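Mandelate racemase/muconate lactonizing protein (Thermobispora bispora, PDB 3VC5) probably catalyses the magnesium-dependent dehydration of D-glucarate to 5-dehydro-4-deoxy-D-glucarate, as a member of the mandelate racemase/muconate lactonizing enzyme family. Local coordinates at residues D37-N42 and F169-G174; A44-P49 and G425-F430. One frame throughout, in Å; residues are numbered along the deposited sequence.

Interaction 1: residues D37-N42 and F169-G174; sequences DPPLLN and FYKWAG. With PO4 (phosphate ion), chain B.
Leu40 lies over one face of the Phe169 ring. Its CD1 sits above the ring centre, 4.0 Å from the centroid, in a CH-pi contact 11° off the ring normal. Leu40 CB touches the same ring at CD2. Phe169 CG is anti to its carbonyl carbon (chi1 -73°), which sets the ring against Leu40. Replacing this ring by the methyl of an alanine is likely to leave Leu40 CD1 without its aromatic face and open a gap near phosphate O1. Leu41 CD2 packs obliquely on the rim of the Trp172 indole, 4.0 Å from Trp172 CE2, and Pro39 CB meets the same ring at CE3.

Around this apolar centre the two backbones form a single bridge. Leu41 N donates to Tyr170 O over 2.9 Å in a nearly straight bond of 168°. Trp172 N gives Pro39 O a weak bond. A water joins Leu41 O to Tyr170 N. Lys171 bends at chi3 and chi4, its CE passing 3.7 Å from Pro38 CB, and Lys171 NZ donates to Trp172 O at 2.8 Å. NZ also forms a salt bridge with Asp181. At the far end Asn42 ND2 donates to phosphate O1 at 2.8 Å.

The contact ties the N-terminal domain to the loop that follows the first strand of the C-terminal barrel, 161-169. Tyr170 packs on helix 217-230, and Phe169 touches Lys211, the predicted proton acceptor, on strand 208-211. Strand 45-46 covers Pro39, Leu41 and Trp172 through Val46.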
loop_
_atom_site.group_PDB
_atom_site.type_symbol
_atom_site.label_atom_id
_atom_site.label_comp_id
_atom_site.label_asym_id
_atom_site.label_seq_id
_atom_site.Cartn_x
_atom_site.Cartn_y
_atom_site.Cartn_z
ATOM N N ASP A 37 3.618 -33.358 12.437
ATOM C CA ASP A 37 2.545 -33.020 11.517
ATOM C C ASP A 37 1.897 -34.338 11.094
ATOM O O ASP A 37 2.611 -35.290 10.815
ATOM C CB ASP A 37 3.161 -32.381 10.258
ATOM C CG ASP A 37 2.161 -31.549 9.457
ATOM O OD1 ASP A 37 1.129 -31.133 10.006
ATOM O OD2 ASP A 37 2.439 -31.273 8.266
ATOM N N PRO A 38 0.556 -34.392 11.023
ATOM C CA PRO A 38 -0.097 -35.637 10.545
ATOM C C PRO A 38 0.103 -35.864 9.042
ATOM O O PRO A 38 0.617 -34.971 8.346
ATOM C CB PRO A 38 -1.588 -35.395 10.857
ATOM C CG PRO A 38 -1.629 -34.256 11.839
ATOM C CD PRO A 38 -0.435 -33.390 11.474
ATOM N N PRO A 39 -0.308 -37.048 8.531
ATOM C CA PRO A 39 -0.123 -37.410 7.112
ATOM C C PRO A 39 -1.245 -36.801 6.246
ATOM O O PRO A 39 -2.106 -37.504 5.691
ATOM C CB PRO A 39 -0.169 -38.952 7.132
ATOM C CG PRO A 39 -1.055 -39.268 8.306
ATOM C CD PRO A 39 -0.690 -38.214 9.352
ATOM N N LEU A 40 -1.207 -35.478 6.142
ATOM C CA LEU A 40 -2.167 -34.714 5.374
ATOM C C LEU A 40 -1.848 -34.849 3.874
ATOM O O LEU A 40 -0.727 -34.588 3.431
ATOM C CB LEU A 40 -2.109 -33.251 5.817
ATOM C CG LEU A 40 -2.243 -33.001 7.316
ATOM C CD1 LEU A 40 -2.166 -31.474 7.638
ATOM C CD2 LEU A 40 -3.499 -33.616 7.897
ATOM N N LEU A 41 -2.830 -35.317 3.104
ATOM C CA LEU A 41 -2.642 -35.572 1.685
ATOM C C LEU A 41 -2.901 -34.306 0.870
ATOM O O LEU A 41 -3.732 -33.471 1.225
ATOM C CB LEU A 41 -3.604 -36.689 1.245
ATOM C CG LEU A 41 -3.345 -38.044 1.914
ATOM C CD1 LEU A 41 -4.564 -38.936 1.791
ATOM C CD2 LEU A 41 -2.174 -38.716 1.215
ATOM N N ASN A 42 -2.203 -34.165 -0.250
ATOM C CA ASN A 42 -2.440 -33.018 -1.107
ATOM C C ASN A 42 -2.010 -33.398 -2.536
ATOM O O ASN A 42 -1.613 -34.549 -2.788
ATOM C CB ASN A 42 -1.697 -31.770 -0.564
ATOM C CG ASN A 42 -0.197 -31.956 -0.545
ATOM O OD1 ASN A 42 0.343 -32.804 -1.274
ATOM N ND2 ASN A 42 0.494 -31.173 0.283
ATOM N N PHE A 169 -8.432 -31.959 5.434
ATOM C CA PHE A 169 -7.584 -32.737 4.556
ATOM C C PHE A 169 -8.031 -34.173 4.559
ATOM O O PHE A 169 -8.357 -34.716 5.618
ATOM C CB PHE A 169 -6.151 -32.780 5.075
ATOM C CG PHE A 169 -5.385 -31.478 4.922
ATOM C CD1 PHE A 169 -5.554 -30.437 5.825
ATOM C CD2 PHE A 169 -4.470 -31.323 3.884
ATOM C CE1 PHE A 169 -4.815 -29.232 5.699
ATOM C CE2 PHE A 169 -3.732 -30.113 3.731
ATOM C CZ PHE A 169 -3.911 -29.077 4.625
ATOM N N TYR A 170 -7.953 -34.814 3.402
ATOM C CA TYR A 170 -7.889 -36.265 3.396
ATOM C C TYR A 170 -6.584 -36.662 4.079
ATOM O O TYR A 170 -5.566 -35.979 3.933
ATOM C CB TYR A 170 -7.939 -36.808 1.973
ATOM C CG TYR A 170 -9.216 -36.509 1.242
ATOM C CD1 TYR A 170 -10.372 -37.269 1.476
ATOM C CD2 TYR A 170 -9.266 -35.517 0.272
ATOM C CE1 TYR A 170 -11.539 -37.015 0.789
ATOM C CE2 TYR A 170 -10.434 -35.266 -0.436
ATOM C CZ TYR A 170 -11.569 -36.024 -0.174
ATOM O OH TYR A 170 -12.733 -35.783 -0.875
ATOM N N LYS A 171 -6.627 -37.701 4.909
ATOM C CA LYS A 171 -5.420 -38.135 5.597
ATOM C C LYS A 171 -5.453 -39.597 5.979
ATOM O O LYS A 171 -6.527 -40.172 6.170
ATOM C CB LYS A 171 -5.198 -37.282 6.853
ATOM C CG LYS A 171 -6.315 -37.465 7.916
ATOM C CD LYS A 171 -6.110 -36.564 9.148
ATOM C CE LYS A 171 -4.860 -36.955 9.966
ATOM N NZ LYS A 171 -4.947 -38.357 10.568
ATOM N N TRP A 172 -4.272 -40.202 6.061
ATOM C CA TRP A 172 -4.160 -41.553 6.599
ATOM C C TRP A 172 -4.387 -41.482 8.107
ATOM O O TRP A 172 -4.379 -40.385 8.680
ATOM C CB TRP A 172 -2.791 -42.145 6.295
ATOM C CG TRP A 172 -2.491 -42.216 4.835
ATOM C CD1 TRP A 172 -3.396 -42.382 3.811
ATOM C CD2 TRP A 172 -1.197 -42.166 4.227
ATOM N NE1 TRP A 172 -2.731 -42.411 2.597
ATOM C CE2 TRP A 172 -1.383 -42.292 2.827
ATOM C CE3 TRP A 172 0.102 -42.027 4.725
ATOM C CZ2 TRP A 172 -0.316 -42.273 1.927
ATOM C CZ3 TRP A 172 1.162 -42.022 3.826
ATOM C CH2 TRP A 172 0.943 -42.139 2.441
ATOM N N ALA A 173 -4.567 -42.636 8.754
ATOM C CA ALA A 173 -4.793 -42.673 10.196
ATOM C C ALA A 173 -3.521 -42.237 10.934
ATOM O O ALA A 173 -3.585 -41.714 12.055
ATOM C CB ALA A 173 -5.187 -44.068 10.611
ATOM N N GLY A 174 -2.368 -42.457 10.304
ATOM C CA GLY A 174 -1.070 -42.094 10.908
ATOM C C GLY A 174 -0.002 -42.254 9.850
ATOM O O GLY A 174 -0.293 -42.741 8.745
HETATM P P PO4 B . -0.195 -27.505 2.186
HETATM O O1 PO4 B . -0.359 -28.909 1.749
HETATM O O2 PO4 B . -0.195 -27.559 3.699
HETATM O O3 PO4 B . 1.081 -26.941 1.719
HETATM O O4 PO4 B . -1.302 -26.739 1.668
HETATM O O HOH W 1 -6.613 -33.625 1.319
#

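Interaction 2: residues A44-P49 and G425-F430; sequences AGVHQP and GYMRSF. With PO4 (phosphate ion), chain B.
Tyr426, on helix 423-430, packs against the segment carrying the second strand (45-46) of a two-stranded beta-hairpin whose first strand is 41-42, in the N-terminal domain. The tight part lies round its ring. Val46 CG1 meets Tyr426 CD2 obliquely at 3.5 Å. Pro49 CD lies over one face in a CH-pi contact, 4.2 Å from the Tyr426 ring centroid. Gln48 CG rests on Tyr426 CB at 3.6 Å as the two side chains run past each other in opposite directions. The ring reaches this place because Tyr426 CG is anti to the backbone N (chi1 -176°), and its OH bonds to His175.

Met427 packs beside it, bent at chi2 and chi3, with Met427 CE 3.6 Å from Gly45 C. Gly45 has backbone angles that call for glycine, and a CB there would clash with Met427 CB.

The other side of the helix is looser. Arg428 and Ser429 are exposed and make no contact with 44-49, and Ser429 OG donates back to Tyr426 O on a lone pair, in the carbonyl plane. His47 points away from the helix and donates through NE2 to phosphate O1 at 2.9 Å. His47 O is buried without a polar partner, 3.3 Å from Tyr426 CE2 at the ring edge.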
loop_
_atom_site.group_PDB
_atom_site.type_symbol
_atom_site.label_atom_id
_atom_site.label_comp_id
_atom_site.label_asym_id
_atom_site.label_seq_id
_atom_site.Cartn_x
_atom_site.Cartn_y
_atom_site.Cartn_z
ATOM N N ALA A 44 0.603 -32.740 -4.126
ATOM C CA ALA A 44 2.036 -33.043 -4.196
ATOM C C ALA A 44 2.464 -34.322 -3.460
ATOM O O ALA A 44 3.634 -34.669 -3.454
ATOM C CB ALA A 44 2.861 -31.824 -3.690
ATOM N N GLY A 45 1.529 -34.999 -2.799
ATOM C CA GLY A 45 1.839 -36.248 -2.108
ATOM C C GLY A 45 1.202 -36.259 -0.736
ATOM O O GLY A 45 -0.035 -36.241 -0.589
ATOM N N VAL A 46 2.050 -36.226 0.281
ATOM C CA VAL A 46 1.558 -36.264 1.667
ATOM C C VAL A 46 2.551 -35.534 2.550
ATOM O O VAL A 46 3.761 -35.623 2.314
ATOM C CB VAL A 46 1.321 -37.728 2.118
ATOM C CG1 VAL A 46 2.603 -38.547 1.985
ATOM C CG2 VAL A 46 0.751 -37.814 3.565
ATOM N N HIS A 47 2.061 -34.804 3.560
ATOM C CA HIS A 47 2.964 -34.125 4.491
ATOM C C HIS A 47 3.845 -35.130 5.234
ATOM O O HIS A 47 3.382 -36.212 5.603
ATOM C CB HIS A 47 2.155 -33.375 5.553
ATOM C CG HIS A 47 1.524 -32.107 5.067
ATOM N ND1 HIS A 47 1.297 -31.033 5.899
ATOM C CD2 HIS A 47 1.059 -31.746 3.842
ATOM C CE1 HIS A 47 0.727 -30.054 5.207
ATOM N NE2 HIS A 47 0.586 -30.458 3.952
ATOM N N GLN A 48 5.108 -34.748 5.461
ATOM C CA GLN A 48 6.049 -35.581 6.191
ATOM C C GLN A 48 5.762 -35.528 7.697
ATOM O O GLN A 48 5.038 -34.657 8.165
ATOM C CB GLN A 48 7.483 -35.158 5.895
ATOM C CG GLN A 48 7.943 -35.535 4.481
ATOM C CD GLN A 48 9.099 -34.686 4.017
ATOM O OE1 GLN A 48 8.957 -33.468 3.838
ATOM N NE2 GLN A 48 10.254 -35.315 3.821
ATOM N N PRO A 49 6.358 -36.449 8.460
ATOM C CA PRO A 49 6.018 -36.491 9.890
ATOM C C PRO A 49 6.523 -35.287 10.707
ATOM O O PRO A 49 6.045 -35.044 11.836
ATOM C CB PRO A 49 6.705 -37.782 10.396
ATOM C CG PRO A 49 7.142 -38.522 9.205
ATOM C CD PRO A 49 7.187 -37.586 8.020
ATOM N N GLY A 425 8.524 -36.774 -2.686
ATOM C CA GLY A 425 9.501 -37.818 -2.381
ATOM C C GLY A 425 8.995 -38.730 -1.284
ATOM O O GLY A 425 9.180 -39.961 -1.340
ATOM N N TYR A 426 8.353 -38.134 -0.282
ATOM C CA TYR A 426 7.789 -38.926 0.814
ATOM C C TYR A 426 6.672 -39.834 0.259
ATOM O O TYR A 426 6.631 -41.051 0.548
ATOM C CB TYR A 426 7.291 -38.014 1.941
ATOM C CG TYR A 426 6.762 -38.743 3.169
ATOM C CD1 TYR A 426 7.455 -39.815 3.732
ATOM C CD2 TYR A 426 5.574 -38.338 3.767
ATOM C CE1 TYR A 426 6.969 -40.462 4.863
ATOM C CE2 TYR A 426 5.083 -38.968 4.892
ATOM C CZ TYR A 426 5.772 -40.050 5.422
ATOM O OH TYR A 426 5.279 -40.666 6.560
ATOM N N MET A 427 5.784 -39.284 -0.570
ATOM C CA MET A 427 4.739 -40.133 -1.151
ATOM C C MET A 427 5.348 -41.243 -2.020
ATOM O O MET A 427 4.887 -42.379 -1.996
ATOM C CB MET A 427 3.715 -39.352 -1.988
ATOM C CG MET A 427 2.693 -40.287 -2.668
ATOM S SD MET A 427 1.660 -41.145 -1.448
ATOM C CE MET A 427 0.556 -39.791 -1.052
ATOM N N ARG A 428 6.357 -40.900 -2.817
ATOM C CA ARG A 428 7.027 -41.877 -3.673
ATOM C C ARG A 428 7.651 -43.037 -2.894
ATOM O O ARG A 428 7.845 -44.132 -3.442
ATOM C CB ARG A 428 8.085 -41.191 -4.542
ATOM C CG ARG A 428 7.497 -40.444 -5.729
ATOM C CD ARG A 428 8.563 -39.632 -6.463
ATOM N NE ARG A 428 8.089 -39.154 -7.760
ATOM C CZ ARG A 428 8.753 -38.289 -8.526
ATOM N NH1 ARG A 428 9.920 -37.791 -8.120
ATOM N NH2 ARG A 428 8.250 -37.913 -9.696
ATOM N N SER A 429 7.969 -42.823 -1.621
ATOM C CA SER A 429 8.547 -43.909 -0.835
ATOM C C SER A 429 7.522 -45.039 -0.611
ATOM O O SER A 429 7.897 -46.194 -0.342
ATOM C CB SER A 429 9.133 -43.390 0.484
ATOM O OG SER A 429 8.117 -43.172 1.458
ATOM N N PHE A 430 6.238 -44.703 -0.764
ATOM C CA PHE A 430 5.131 -45.659 -0.637
ATOM C C PHE A 430 4.583 -46.093 -2.007
ATOM O O PHE A 430 4.286 -47.265 -2.228
ATOM C CB PHE A 430 4.005 -45.064 0.206
ATOM C CG PHE A 430 4.470 -44.495 1.516
ATOM C CD1 PHE A 430 5.016 -45.316 2.487
ATOM C CD2 PHE A 430 4.372 -43.143 1.780
ATOM C CE1 PHE A 430 5.453 -44.818 3.694
ATOM C CE2 PHE A 430 4.812 -42.627 3.001
ATOM C CZ PHE A 430 5.359 -43.466 3.957
HETATM P P PO4 B . -0.195 -27.505 2.186
HETATM O O1 PO4 B . -0.359 -28.909 1.749
HETATM O O2 PO4 B . -0.195 -27.559 3.699
HETATM O O3 PO4 B . 1.081 -26.941 1.719
HETATM O O4 PO4 B . -1.302 -26.739 1.668
#

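Overall arrangement
The two interactions touch, with centres about 10 Å apart, and their segments alternate along the chain. Strands 41-42 and 45-46 are neighbours in one hairpin, so interaction 1 holds one strand and interaction 2 the other. Leu40 O and His47 N lie 2.8 Å apart, a backbone hydrogen bond between them. Asp37 OD2 is 2.6 Å from His47 ND1 and probably helps orient the imidazole. Both contacts reach the phosphate, which also bonds to Lys211, His367 and Arg421. The ion probably comes from the crystallisation liquor. The His47 side chain is about 6 Å from that of Lys211 and about 9 Å from that of His338, both predicted proton acceptors.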